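Local atomic coordinates of predicted protease of the collagenase family (Methanopyrus kandleri, PDB entry 5D88), a protein that probably acts as a peptidase of the U32 family, built on a TIM barrel, and binds a zinc ion. Residues A[82-87]-A[118-123]; A[32-37]-A[71-76]; A[201-206]-A[221-226]. All coordinates share one frame; numbering follows the deposited sequence.

Contact 1. Residues A[82-87]-A[118-123]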
# COMPACT_ATOMS: atom_id res chain seq x y z
N ALA A 82 15.77 -13.10 -7.91
CA ALA A 82 15.98 -11.78 -7.36
C ALA A 82 14.70 -11.31 -6.68
O ALA A 82 13.62 -11.38 -7.27
CB ALA A 82 16.36 -10.80 -8.48
N LEU A 83 14.84 -10.80 -5.46
CA LEU A 83 13.74 -10.17 -4.74
C LEU A 83 13.81 -8.67 -4.98
O LEU A 83 14.74 -8.00 -4.51
CB LEU A 83 13.80 -10.51 -3.25
CG LEU A 83 12.70 -9.94 -2.35
CD1 LEU A 83 11.32 -10.53 -2.72
CD2 LEU A 83 13.02 -10.25 -0.91
N MET A 84 12.83 -8.16 -5.71
CA MET A 84 12.74 -6.74 -6.10
C MET A 84 11.28 -6.34 -5.94
O MET A 84 10.60 -5.94 -6.88
CB MET A 84 13.23 -6.52 -7.54
CG MET A 84 13.44 -5.06 -7.86
SD MET A 84 14.12 -4.84 -9.50
CE MET A 84 12.76 -5.46 -10.43
N ASP A 85 10.77 -6.48 -4.71
CA ASP A 85 9.33 -6.44 -4.49
C ASP A 85 8.86 -5.14 -3.87
O ASP A 85 7.87 -5.12 -3.14
CB ASP A 85 8.86 -7.63 -3.66
CG ASP A 85 9.38 -7.63 -2.24
OD1 ASP A 85 10.30 -6.89 -1.89
OD2 ASP A 85 8.84 -8.42 -1.44
N PHE A 86 9.52 -4.03 -4.20
CA PHE A 86 9.03 -2.72 -3.79
C PHE A 86 7.55 -2.55 -4.09
O PHE A 86 7.04 -3.01 -5.13
CB PHE A 86 9.83 -1.60 -4.47
CG PHE A 86 9.77 -1.59 -5.97
CD1 PHE A 86 8.71 -0.98 -6.62
CD2 PHE A 86 10.79 -2.16 -6.72
CE1 PHE A 86 8.67 -0.93 -7.98
CE2 PHE A 86 10.77 -2.11 -8.09
CZ PHE A 86 9.70 -1.51 -8.73
N THR A 87 6.85 -1.87 -3.18
CA THR A 87 5.44 -1.57 -3.37
C THR A 87 5.21 -0.15 -3.85
O THR A 87 4.06 0.23 -4.12
CB THR A 87 4.67 -1.83 -2.07
OG1 THR A 87 5.29 -1.16 -0.96
CG2 THR A 87 4.62 -3.34 -1.82
N VAL A 118 12.23 -13.49 -10.90
CA VAL A 118 12.17 -12.23 -10.17
C VAL A 118 10.89 -12.21 -9.35
O VAL A 118 9.81 -12.54 -9.87
CB VAL A 118 12.24 -10.98 -11.08
CG1 VAL A 118 12.51 -9.75 -10.25
CG2 VAL A 118 13.30 -11.13 -12.15
N VAL A 119 11.01 -11.83 -8.08
CA VAL A 119 9.90 -11.73 -7.15
C VAL A 119 9.57 -10.25 -7.01
O VAL A 119 10.38 -9.47 -6.49
CB VAL A 119 10.24 -12.35 -5.79
CG1 VAL A 119 9.03 -12.30 -4.86
CG2 VAL A 119 10.75 -13.81 -5.95
N VAL A 120 8.39 -9.85 -7.49
CA VAL A 120 8.00 -8.45 -7.57
C VAL A 120 6.60 -8.29 -7.00
O VAL A 120 5.83 -9.24 -6.91
CB VAL A 120 8.04 -7.94 -9.02
CG1 VAL A 120 9.44 -8.10 -9.59
CG2 VAL A 120 7.02 -8.66 -9.91
N ALA A 121 6.27 -7.05 -6.66
CA ALA A 121 4.91 -6.69 -6.27
C ALA A 121 4.20 -5.79 -7.27
O ALA A 121 2.99 -5.90 -7.43
CB ALA A 121 4.94 -5.99 -4.92
N ASP A 122 4.92 -4.87 -7.90
CA ASP A 122 4.29 -3.84 -8.70
C ASP A 122 3.67 -4.46 -9.94
O ASP A 122 4.37 -5.11 -10.72
CB ASP A 122 5.37 -2.81 -9.04
CG ASP A 122 4.83 -1.56 -9.75
OD1 ASP A 122 3.73 -1.55 -10.29
OD2 ASP A 122 5.58 -0.55 -9.77
N PRO A 123 2.36 -4.30 -10.15
CA PRO A 123 1.71 -4.86 -11.34
C PRO A 123 2.34 -4.44 -12.65
O PRO A 123 2.32 -5.18 -13.65
CB PRO A 123 0.28 -4.31 -11.23
CG PRO A 123 0.08 -3.89 -9.88
CD PRO A 123 1.41 -3.60 -9.27
O HOH W 1 7.90 -4.70 -7.10

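Contact 2. Residues A[32-37]-A[71-76]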
# COMPACT_ATOMS: atom_id res chain seq x y z
N HIS A 32 27.36 -15.38 3.90
CA HIS A 32 27.41 -16.34 5.00
C HIS A 32 26.08 -17.08 5.17
O HIS A 32 26.06 -18.28 5.47
CB HIS A 32 27.81 -15.65 6.30
CG HIS A 32 27.72 -16.53 7.50
ND1 HIS A 32 28.58 -17.59 7.70
CD2 HIS A 32 26.86 -16.54 8.54
CE1 HIS A 32 28.26 -18.20 8.83
NE2 HIS A 32 27.22 -17.57 9.36
N HIS A 33 24.96 -16.36 5.03
CA HIS A 33 23.63 -16.94 5.11
C HIS A 33 23.46 -18.09 4.12
O HIS A 33 22.72 -19.05 4.39
CB HIS A 33 22.61 -15.83 4.82
CG HIS A 33 21.20 -16.08 5.30
ND1 HIS A 33 20.12 -15.36 4.83
CD2 HIS A 33 20.71 -16.93 6.23
CE1 HIS A 33 19.02 -15.77 5.42
NE2 HIS A 33 19.34 -16.72 6.29
N LEU A 34 24.14 -18.02 2.97
CA LEU A 34 24.03 -19.05 1.95
C LEU A 34 24.47 -20.41 2.47
O LEU A 34 23.92 -21.44 2.08
CB LEU A 34 24.87 -18.66 0.73
CG LEU A 34 24.85 -19.61 -0.48
CD1 LEU A 34 23.42 -19.81 -0.97
CD2 LEU A 34 25.74 -19.08 -1.62
N ASP A 35 25.48 -20.43 3.35
CA ASP A 35 26.00 -21.70 3.85
C ASP A 35 25.00 -22.45 4.72
O ASP A 35 25.23 -23.62 5.01
CB ASP A 35 27.28 -21.47 4.66
CG ASP A 35 28.48 -21.11 3.80
OD1 ASP A 35 28.39 -21.12 2.55
OD2 ASP A 35 29.54 -20.83 4.38
N THR A 36 23.92 -21.80 5.17
CA THR A 36 22.91 -22.44 6.01
C THR A 36 21.73 -22.97 5.22
O THR A 36 20.86 -23.66 5.79
CB THR A 36 22.40 -21.45 7.07
OG1 THR A 36 21.44 -20.56 6.48
CG2 THR A 36 23.56 -20.64 7.66
N VAL A 37 21.66 -22.69 3.94
CA VAL A 37 20.57 -23.20 3.11
C VAL A 37 20.69 -24.71 3.01
O VAL A 37 21.78 -25.22 2.70
CB VAL A 37 20.62 -22.55 1.72
CG1 VAL A 37 19.60 -23.21 0.78
CG2 VAL A 37 20.39 -21.06 1.84
N ASP A 71 26.79 -16.16 -7.71
CA ASP A 71 27.82 -17.05 -8.26
C ASP A 71 27.91 -18.35 -7.48
O ASP A 71 27.88 -19.44 -8.05
CB ASP A 71 29.18 -16.36 -8.24
CG ASP A 71 29.27 -15.23 -9.22
OD1 ASP A 71 28.40 -15.15 -10.12
OD2 ASP A 71 30.22 -14.42 -9.09
N VAL A 72 28.07 -18.25 -6.16
CA VAL A 72 28.26 -19.44 -5.35
C VAL A 72 27.01 -20.31 -5.37
O VAL A 72 27.09 -21.54 -5.41
CB VAL A 72 28.68 -19.05 -3.92
CG1 VAL A 72 28.77 -20.27 -3.02
CG2 VAL A 72 30.00 -18.33 -3.95
N ALA A 73 25.83 -19.69 -5.34
CA ALA A 73 24.59 -20.46 -5.37
C ALA A 73 24.48 -21.28 -6.66
O ALA A 73 24.05 -22.45 -6.64
CB ALA A 73 23.38 -19.53 -5.23
N LYS A 74 24.84 -20.69 -7.80
CA LYS A 74 24.81 -21.45 -9.04
C LYS A 74 25.83 -22.59 -9.02
O LYS A 74 25.54 -23.69 -9.51
CB LYS A 74 25.07 -20.53 -10.22
CG LYS A 74 23.91 -19.61 -10.53
CD LYS A 74 24.35 -18.56 -11.54
CE LYS A 74 23.21 -17.65 -11.95
NZ LYS A 74 22.50 -18.18 -13.13
N ASP A 75 27.02 -22.34 -8.48
CA ASP A 75 28.00 -23.41 -8.35
C ASP A 75 27.42 -24.60 -7.62
O ASP A 75 27.71 -25.76 -7.95
CB ASP A 75 29.24 -22.91 -7.61
CG ASP A 75 30.22 -22.21 -8.53
OD1 ASP A 75 29.79 -21.65 -9.56
OD2 ASP A 75 31.42 -22.24 -8.21
N ARG A 76 26.59 -24.34 -6.62
CA ARG A 76 25.97 -25.38 -5.82
C ARG A 76 24.67 -25.90 -6.44
O ARG A 76 23.96 -26.68 -5.80
CB ARG A 76 25.75 -24.85 -4.39
CG ARG A 76 27.09 -24.44 -3.71
CD ARG A 76 26.91 -23.79 -2.34
NE ARG A 76 28.19 -23.43 -1.71
CZ ARG A 76 28.31 -22.83 -0.53
NH1 ARG A 76 27.23 -22.52 0.17
NH2 ARG A 76 29.52 -22.54 -0.04
O HOH W 2 24.59 -23.46 0.21
O HOH W 3 31.63 -21.03 2.26

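Contact 3. Residues A[201-206]-A[221-226]. With ACT (acetate ion), chain C.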
# COMPACT_ATOMS: atom_id res chain seq x y z
N PHE A 201 1.58 -2.10 5.39
CA PHE A 201 1.46 -1.38 4.12
C PHE A 201 2.39 -0.16 4.08
O PHE A 201 3.18 0.02 3.15
CB PHE A 201 -0.05 -1.06 4.04
CG PHE A 201 -0.51 -0.05 3.05
CD1 PHE A 201 0.12 0.22 1.87
CD2 PHE A 201 -1.77 0.51 3.27
CE1 PHE A 201 -0.45 1.16 0.97
CE2 PHE A 201 -2.33 1.41 2.43
CZ PHE A 201 -1.68 1.74 1.25
N PHE A 202 2.33 0.65 5.14
CA PHE A 202 3.07 1.89 5.17
C PHE A 202 4.55 1.64 5.41
O PHE A 202 5.41 2.31 4.84
CB PHE A 202 2.47 2.79 6.26
CG PHE A 202 1.00 3.05 6.06
CD1 PHE A 202 0.60 4.04 5.18
CD2 PHE A 202 0.05 2.28 6.69
CE1 PHE A 202 -0.74 4.28 4.95
CE2 PHE A 202 -1.31 2.49 6.46
CZ PHE A 202 -1.71 3.50 5.59
N GLU A 203 4.86 0.66 6.27
CA GLU A 203 6.25 0.37 6.59
C GLU A 203 6.97 -0.24 5.40
O GLU A 203 8.13 0.08 5.14
CB GLU A 203 6.32 -0.53 7.81
CG GLU A 203 7.73 -0.74 8.32
CD GLU A 203 7.78 -1.52 9.61
OE1 GLU A 203 6.85 -2.31 9.88
OE2 GLU A 203 8.76 -1.34 10.36
N ARG A 204 6.28 -1.10 4.64
CA ARG A 204 6.88 -1.65 3.43
C ARG A 204 7.06 -0.60 2.34
O ARG A 204 8.04 -0.66 1.60
CB ARG A 204 6.03 -2.81 2.92
CG ARG A 204 6.05 -4.00 3.82
CD ARG A 204 5.33 -5.05 3.11
NE ARG A 204 5.35 -6.33 3.79
CZ ARG A 204 4.30 -7.12 3.87
NH1 ARG A 204 3.13 -6.77 3.33
NH2 ARG A 204 4.42 -8.28 4.47
N ASN A 205 6.14 0.37 2.25
CA ASN A 205 6.37 1.50 1.36
C ASN A 205 7.65 2.23 1.75
O ASN A 205 8.45 2.61 0.89
CB ASN A 205 5.19 2.48 1.41
CG ASN A 205 3.97 2.02 0.59
OD1 ASN A 205 4.03 1.12 -0.25
ND2 ASN A 205 2.86 2.71 0.82
N LEU A 206 7.85 2.45 3.05
CA LEU A 206 9.04 3.13 3.53
C LEU A 206 10.31 2.37 3.15
O LEU A 206 11.26 2.94 2.62
CB LEU A 206 8.98 3.31 5.05
CG LEU A 206 10.18 4.01 5.70
CD1 LEU A 206 10.30 5.45 5.26
CD2 LEU A 206 10.09 3.87 7.24
N ARG A 221 16.20 4.50 15.58
CA ARG A 221 16.44 5.92 15.36
C ARG A 221 15.45 6.59 14.43
O ARG A 221 15.01 7.70 14.72
CB ARG A 221 17.85 6.16 14.83
CG ARG A 221 18.94 5.85 15.83
CD ARG A 221 20.31 6.25 15.33
NE ARG A 221 21.24 6.31 16.45
CZ ARG A 221 21.83 5.25 16.98
NH1 ARG A 221 21.60 4.04 16.49
NH2 ARG A 221 22.64 5.40 18.01
N ASN A 222 15.09 5.99 13.28
CA ASN A 222 14.31 6.75 12.31
C ASN A 222 13.24 5.95 11.57
O ASN A 222 12.79 6.37 10.49
CB ASN A 222 15.24 7.41 11.27
CG ASN A 222 15.94 6.40 10.40
OD1 ASN A 222 15.96 5.21 10.70
ND2 ASN A 222 16.50 6.86 9.30
N ASN A 223 12.79 4.82 12.12
CA ASN A 223 11.63 4.12 11.57
C ASN A 223 10.43 4.42 12.45
O ASN A 223 10.35 3.90 13.57
CB ASN A 223 11.86 2.62 11.50
CG ASN A 223 10.63 1.86 10.97
OD1 ASN A 223 9.59 2.46 10.69
ND2 ASN A 223 10.75 0.56 10.82
N PRO A 224 9.48 5.26 12.02
CA PRO A 224 8.38 5.64 12.91
C PRO A 224 7.39 4.53 13.17
O PRO A 224 6.60 4.63 14.12
CB PRO A 224 7.73 6.81 12.17
CG PRO A 224 8.04 6.57 10.73
CD PRO A 224 9.38 5.90 10.70
N TYR A 225 7.40 3.49 12.35
CA TYR A 225 6.47 2.37 12.46
C TYR A 225 6.99 1.32 13.43
O TYR A 225 6.19 0.53 13.95
CB TYR A 225 6.22 1.77 11.06
CG TYR A 225 5.78 2.82 10.07
CD1 TYR A 225 4.59 3.51 10.24
CD2 TYR A 225 6.57 3.16 8.98
CE1 TYR A 225 4.21 4.52 9.36
CE2 TYR A 225 6.17 4.16 8.10
CZ TYR A 225 5.00 4.84 8.31
OH TYR A 225 4.61 5.83 7.43
N GLU A 226 8.29 1.32 13.72
CA GLU A 226 8.87 0.28 14.57
C GLU A 226 8.24 0.24 15.97
O GLU A 226 7.87 -0.86 16.43
CB GLU A 226 10.39 0.48 14.60
CG GLU A 226 11.22 -0.29 15.63
CD GLU A 226 11.34 -1.80 15.40
OE1 GLU A 226 11.39 -2.28 14.25
OE2 GLU A 226 11.42 -2.50 16.44
C ACT C . 7.81 -9.18 5.56
O ACT C . 6.75 -9.82 5.33
OXT ACT C . 7.90 -8.06 5.01
CH3 ACT C . 8.89 -9.72 6.45
O HOH W 4 5.23 5.12 4.63

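Contact 1. Residues A[82-87]-A[118-123]
The F86 ring meets D122 at its edge: carboxylate oxygen OD2 of D122 lies close to the ring plane, 3.6 Å from CE1 of F86, with the two planes almost perpendicular at 85°. A water sits over one face of the ring, 3.6 Å above its plane and over its centre. These residues sit where two neighbouring parallel strands of the TIM barrel, 79-83 and 117-120, run out into loops; helix 98-113 makes the right-handed beta-alpha-beta crossover between them. Bonding in the sheet is regular: V119 N donates to A82 O over 2.8 Å, and M84 N donates to V119 O over 2.9 Å, both nearly straight. On one side of the sheet CD1 of L83 comes down obliquely on CG1 of V119, 3.6 Å away; on the other, A82 and M84 CB rest loosely on CG1 of V118, and L109 of helix 98-113 covers A82 and V118. Beyond M84 no direct backbone bond continues the pairing. The water on the F86 face takes over instead, accepting from A121 N and donating to the carbonyl oxygens of M84 and F86, satisfying three buried backbone groups with one molecule. D85 does not turn its carboxylate to the other strand: with CG between the backbone N and carbonyl carbon (chi1 66°), it reaches S140, T55 and the backbone N of A54. D122 stands at the N-cap of helix 123-132, its OD1 accepting from Y124 N and hydrogen-bonded also to Y225 OH of the second subunit, while OD2 is bonded to H93. Between the two loops, CB of A121 fits against two carbonyl oxygens, 3.5 Å from D85 O and 3.7 Å from F86 O.

Contact 2. Residues A[32-37]-A[71-76]
L34 and A73 mark the nearest approach of the two backbones, CA to CA 7.5 Å, where the short, weakly bonded helix 31-34 runs into a type I turn (L34 to V37) beside the last turn of helix 63-75. L34 carries most of the apolar contact. Its CG stands opposite the backbone N (chi1 -178°), which carries the branches out to the longer helix; CD2 lands on V72 CG1 at 3.5 Å, and CD1 lies more loosely beside CB of A73. I44 of strand 43-47 touches both L34 and A73, so this apolar patch is where the helical layer of the TIM barrel packs on the outside of the second strand. The polar part of the contact lies alongside. The extended chain of R76, the first residue past the helix, passes obliquely over L34, with V72 CG1 of that same helix against one guanidinium face, near its rim. The end of that group, NH1 and NH2 together, grips a single oxygen in a salt bridge: NH1 is 3.0 Å and NH2 3.2 Å from D35 OD1. This oxygen sits in the guanidinium plane, whereas both nitrogens reach it from the same face of the carboxylate, the two planes being 31° apart. R31 also pairs with OD1, so two arginines share one carboxylate, which probably offsets the closeness of their like charges. A water joins NH1 of R76 to L34 O, 2.8 Å from each.

Contact 3. Residues A[201-206]-A[221-226]
Y225 lays its ring against the first turns of helix 200-213, the zinc-bearing helix of this TIM-barrel protein, and the loop 221-226 presents it through an Asx turn in which N223 OD1 accepts from Y225 N. The tight part is here. Backbone N of E203 lies over one ring face and P224 CG over the opposite one, both toward the ring's rim, CB of F202 makes an off-centre CH-pi contact with the Y225 ring, 3.8 Å from CZ of Y225, and CD2 of L206 comes in at the edge. Beside it, N223 ND2 gives E203 OE2 a 2.8 Å bond, using the oxygen's anti lone pair. R231 pairs with OE2 and R229 with OE1. With an alanine at N223 the amide is gone, and E203 OE2, keeping R231, and the loop, without its Asx turn, are likely to be less firmly placed. The approach of P224 CD to L206 CD2 is looser, at 4.1 Å, and on the solvent side the partly exposed E226 turns its carboxylate to R231. At its far end Y225 OH bonds to D122 of the second subunit and takes a water, which also donates to F202 O at 2.8 Å.

How the contacts relate
Along the chain contact 2 closes first, then contact 1, then contact 3. Contacts 1 and 3 touch: T87 OG1 lies 2.7 Å from N205 OD1, a probable hydrogen bond, although the contact centres are 18 Å apart. Both lie near the zinc, bound by C88 and H209: the T87 side chain is about 7 Å from the metal, that of L206 about 8 Å. Both also meet the second subunit, so the metal probably lies near that interface. R204 of contact 3 binds an acetate, probably from the crystallisation liquor, its NH2 2.9 Å from acetate O. Contact 2 stands apart on the barrel's exterior, 22 Å from contact 1 centre to centre, though strand 79-83 follows helix 63-75.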